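Local coordinates for heavy-metal chelation domain-containing protein (Pyrococcus horikoshii, PDB 3NPG) that is of unknown function but probably binds or chelates heavy metals, at residues L7-L21 and G85-I97. Sequence-based numbering, arbitrary orientation.
Sequences LSRIKKKAMELAEDL and GVAAINAVSQYYI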
# COMPACT_ATOMS: atom_id res chain seq x y z
N LEU A 7 -25.14 1.94 -9.74
CA LEU A 7 -25.07 3.25 -9.09
C LEU A 7 -25.60 4.36 -10.02
O LEU A 7 -26.08 5.38 -9.54
CB LEU A 7 -23.62 3.54 -8.67
CG LEU A 7 -23.41 4.54 -7.54
CD1 LEU A 7 -24.32 4.24 -6.37
CD2 LEU A 7 -21.98 4.54 -7.11
N SER A 8 -25.55 4.14 -11.35
CA SER A 8 -26.07 5.10 -12.32
C SER A 8 -27.59 5.05 -12.34
O SER A 8 -28.24 6.05 -12.63
CB SER A 8 -25.52 4.79 -13.71
OG SER A 8 -25.54 5.94 -14.53
N ARG A 9 -28.17 3.88 -12.02
CA ARG A 9 -29.63 3.70 -11.97
C ARG A 9 -30.18 4.18 -10.64
O ARG A 9 -31.29 4.73 -10.59
CB ARG A 9 -30.01 2.24 -12.24
CG ARG A 9 -29.57 1.75 -13.62
CD ARG A 9 -30.14 0.38 -13.97
NE ARG A 9 -29.52 -0.70 -13.20
CZ ARG A 9 -28.39 -1.32 -13.55
NH1 ARG A 9 -27.73 -0.94 -14.64
NH2 ARG A 9 -27.90 -2.29 -12.80
N ILE A 10 -29.40 4.00 -9.54
CA ILE A 10 -29.79 4.45 -8.20
C ILE A 10 -29.84 5.98 -8.13
O ILE A 10 -30.79 6.53 -7.57
CB ILE A 10 -28.87 3.83 -7.09
CG1 ILE A 10 -29.00 2.28 -7.06
CG2 ILE A 10 -29.17 4.44 -5.71
CD1 ILE A 10 -27.91 1.56 -6.27
N LYS A 11 -28.85 6.66 -8.75
CA LYS A 11 -28.81 8.13 -8.74
C LYS A 11 -30.01 8.75 -9.48
O LYS A 11 -30.51 9.79 -9.06
CB LYS A 11 -27.47 8.67 -9.30
CG LYS A 11 -27.32 8.57 -10.81
CD LYS A 11 -26.44 9.65 -11.35
CE LYS A 11 -26.35 9.58 -12.85
NZ LYS A 11 -25.52 10.69 -13.39
N LYS A 12 -30.48 8.09 -10.56
CA LYS A 12 -31.65 8.55 -11.33
C LYS A 12 -32.90 8.54 -10.46
O LYS A 12 -33.69 9.48 -10.51
CB LYS A 12 -31.86 7.67 -12.58
CG LYS A 12 -30.84 7.89 -13.68
CD LYS A 12 -30.93 6.77 -14.72
CE LYS A 12 -29.91 6.90 -15.83
NZ LYS A 12 -28.51 6.79 -15.34
N LYS A 13 -33.06 7.49 -9.63
CA LYS A 13 -34.19 7.36 -8.71
C LYS A 13 -34.07 8.37 -7.56
O LYS A 13 -35.07 8.95 -7.14
CB LYS A 13 -34.28 5.93 -8.15
CG LYS A 13 -34.59 4.85 -9.18
CD LYS A 13 -34.60 3.47 -8.53
CE LYS A 13 -34.91 2.37 -9.51
N ALA A 14 -32.84 8.55 -7.04
CA ALA A 14 -32.55 9.45 -5.91
C ALA A 14 -32.75 10.93 -6.28
O ALA A 14 -33.18 11.71 -5.43
CB ALA A 14 -31.14 9.22 -5.40
N MSE A 15 -32.44 11.31 -7.54
CA MSE A 15 -32.60 12.70 -8.00
C MSE A 15 -34.06 13.11 -8.09
O MSE A 15 -34.38 14.29 -7.96
CB MSE A 15 -31.89 12.92 -9.33
CG MSE A 15 -30.41 13.19 -9.18
SE MSE A 15 -29.51 13.53 -10.85
CE MSE A 15 -29.70 11.80 -11.68
N GLU A 16 -34.97 12.13 -8.27
CA GLU A 16 -36.41 12.39 -8.31
C GLU A 16 -36.93 12.65 -6.88
O GLU A 16 -37.93 13.33 -6.70
CB GLU A 16 -37.14 11.19 -8.94
CG GLU A 16 -38.46 11.56 -9.61
CD GLU A 16 -38.35 11.97 -11.07
OE1 GLU A 16 -37.42 11.49 -11.76
OE2 GLU A 16 -39.25 12.70 -11.55
N LEU A 17 -36.23 12.11 -5.86
CA LEU A 17 -36.61 12.27 -4.45
C LEU A 17 -35.94 13.49 -3.80
O LEU A 17 -36.41 13.97 -2.77
CB LEU A 17 -36.29 11.00 -3.66
CG LEU A 17 -37.41 9.97 -3.56
CD1 LEU A 17 -37.52 9.14 -4.84
CD2 LEU A 17 -37.20 9.07 -2.39
N ALA A 18 -34.87 14.01 -4.42
CA ALA A 18 -34.13 15.15 -3.89
C ALA A 18 -34.76 16.49 -4.28
O ALA A 18 -34.20 17.55 -3.98
CB ALA A 18 -32.69 15.10 -4.37
N GLU A 19 -35.94 16.46 -4.96
CA GLU A 19 -36.63 17.66 -5.44
C GLU A 19 -37.01 18.61 -4.30
O GLU A 19 -36.81 19.83 -4.43
CB GLU A 19 -37.86 17.28 -6.27
N ASP A 20 -37.55 18.07 -3.20
CA ASP A 20 -37.99 18.89 -2.06
C ASP A 20 -36.94 18.96 -0.94
O ASP A 20 -37.24 19.44 0.16
CB ASP A 20 -39.34 18.37 -1.51
CG ASP A 20 -40.49 18.46 -2.51
OD1 ASP A 20 -40.67 19.54 -3.11
OD2 ASP A 20 -41.23 17.46 -2.63
N LEU A 21 -35.69 18.54 -1.23
CA LEU A 21 -34.59 18.58 -0.25
C LEU A 21 -33.48 19.54 -0.69
O LEU A 21 -33.23 19.68 -1.89
CB LEU A 21 -34.01 17.18 -0.03
CG LEU A 21 -34.90 16.18 0.70
CD1 LEU A 21 -34.38 14.79 0.55
CD2 LEU A 21 -35.03 16.53 2.17
N GLY A 85 -21.36 11.71 -3.82
CA GLY A 85 -22.62 11.36 -4.47
C GLY A 85 -23.40 10.29 -3.72
O GLY A 85 -24.61 10.43 -3.52
N VAL A 86 -22.71 9.21 -3.30
CA VAL A 86 -23.32 8.13 -2.51
C VAL A 86 -23.77 8.65 -1.13
O VAL A 86 -24.88 8.34 -0.69
CB VAL A 86 -22.37 6.90 -2.40
CG1 VAL A 86 -22.90 5.88 -1.40
CG2 VAL A 86 -22.15 6.26 -3.76
N ALA A 87 -22.94 9.51 -0.49
CA ALA A 87 -23.30 10.14 0.80
C ALA A 87 -24.56 11.01 0.64
O ALA A 87 -25.39 11.04 1.54
CB ALA A 87 -22.15 10.98 1.32
N ALA A 88 -24.71 11.66 -0.53
CA ALA A 88 -25.89 12.48 -0.84
C ALA A 88 -27.12 11.60 -1.11
O ALA A 88 -28.21 11.96 -0.69
CB ALA A 88 -25.61 13.36 -2.04
N ILE A 89 -26.93 10.45 -1.81
CA ILE A 89 -28.02 9.49 -2.05
C ILE A 89 -28.52 8.94 -0.71
O ILE A 89 -29.73 8.85 -0.49
CB ILE A 89 -27.58 8.34 -3.02
CG1 ILE A 89 -27.31 8.88 -4.43
CG2 ILE A 89 -28.62 7.20 -3.05
CD1 ILE A 89 -26.62 7.90 -5.35
N ASN A 90 -27.58 8.63 0.21
CA ASN A 90 -27.90 8.15 1.55
C ASN A 90 -28.60 9.23 2.38
O ASN A 90 -29.51 8.92 3.14
CB ASN A 90 -26.64 7.67 2.26
CG ASN A 90 -26.04 6.43 1.64
OD1 ASN A 90 -26.70 5.65 0.95
ND2 ASN A 90 -24.76 6.20 1.90
N ALA A 91 -28.19 10.51 2.20
CA ALA A 91 -28.82 11.64 2.90
C ALA A 91 -30.29 11.75 2.53
O ALA A 91 -31.14 11.82 3.42
CB ALA A 91 -28.09 12.93 2.56
N VAL A 92 -30.60 11.69 1.21
CA VAL A 92 -31.97 11.74 0.70
C VAL A 92 -32.76 10.51 1.20
O VAL A 92 -33.91 10.64 1.62
CB VAL A 92 -31.99 11.83 -0.86
CG1 VAL A 92 -33.40 11.70 -1.42
CG2 VAL A 92 -31.34 13.12 -1.34
N SER A 93 -32.09 9.33 1.22
CA SER A 93 -32.68 8.07 1.66
C SER A 93 -33.03 8.10 3.14
O SER A 93 -34.11 7.66 3.51
CB SER A 93 -31.73 6.92 1.38
OG SER A 93 -31.43 6.82 -0.00
N GLN A 94 -32.13 8.63 3.99
CA GLN A 94 -32.33 8.70 5.45
C GLN A 94 -33.48 9.64 5.83
O GLN A 94 -34.07 9.50 6.91
CB GLN A 94 -31.03 9.10 6.16
CG GLN A 94 -29.95 8.01 6.11
CD GLN A 94 -30.31 6.83 6.96
OE1 GLN A 94 -30.19 6.86 8.18
NE2 GLN A 94 -30.70 5.73 6.33
N TYR A 95 -33.82 10.59 4.94
CA TYR A 95 -34.95 11.49 5.15
C TYR A 95 -36.27 10.75 4.88
O TYR A 95 -37.24 10.96 5.61
CB TYR A 95 -34.83 12.72 4.22
CG TYR A 95 -35.92 13.76 4.41
CD1 TYR A 95 -35.78 14.78 5.35
CD2 TYR A 95 -37.05 13.76 3.61
CE1 TYR A 95 -36.77 15.75 5.51
CE2 TYR A 95 -38.05 14.73 3.76
CZ TYR A 95 -37.90 15.72 4.72
OH TYR A 95 -38.88 16.67 4.87
N TYR A 96 -36.29 9.87 3.86
CA TYR A 96 -37.50 9.16 3.45
C TYR A 96 -37.58 7.69 3.93
O TYR A 96 -38.59 7.02 3.67
CB TYR A 96 -37.67 9.23 1.92
CG TYR A 96 -37.90 10.63 1.40
CD1 TYR A 96 -39.10 11.29 1.63
CD2 TYR A 96 -36.95 11.27 0.60
CE1 TYR A 96 -39.33 12.57 1.12
CE2 TYR A 96 -37.17 12.54 0.09
CZ TYR A 96 -38.37 13.19 0.35
OH TYR A 96 -38.60 14.45 -0.15
N ILE A 97 -36.53 7.20 4.62
CA ILE A 97 -36.48 5.80 5.09
C ILE A 97 -37.63 5.43 6.06
O ILE A 97 -37.87 6.15 7.03
CB ILE A 97 -35.06 5.42 5.66
CG1 ILE A 97 -34.89 3.89 5.81
CG2 ILE A 97 -34.76 6.16 6.98
CD1 ILE A 97 -34.52 3.17 4.54
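I89 lies against the middle of helix 6-17: its CG2 meets CG2 of I10 at 3.9 Å, its CG1 and CG2 rest on the methyl of A14, and its CD1 reaches the start of the K11 side chain. Beyond CG the K11 chain runs extended to salt bridges with D72 and D75. One turn further along helix 79-96, V92 CG1, anti to the backbone N (chi1 173°), packs 3.7 Å from L17 CB, while its CG2 meets the A18 methyl. Near the other end, L7 and V86 cross at about a right angle, with I175 touching both.

The aromatic part centres on L21. Its CD2 sits over the face of the Y95 ring, 3.5 Å from the centroid, in a CH-pi contact, and its CD1 reaches Y96 CE2. A serine at Y95 would probably leave L21 CD2 without its aromatic platform and the backbone N of E41 without its bond to the tyrosine hydroxyl. The one polar link is weak, Y96 OH to L17 O at 3.4 Å.

The whole is apolar helix-helix packing: segments 7-17 and 85-96 cross at 50° beside the three-stranded antiparallel sheet, whose strand 32-38 touches A88 and A91.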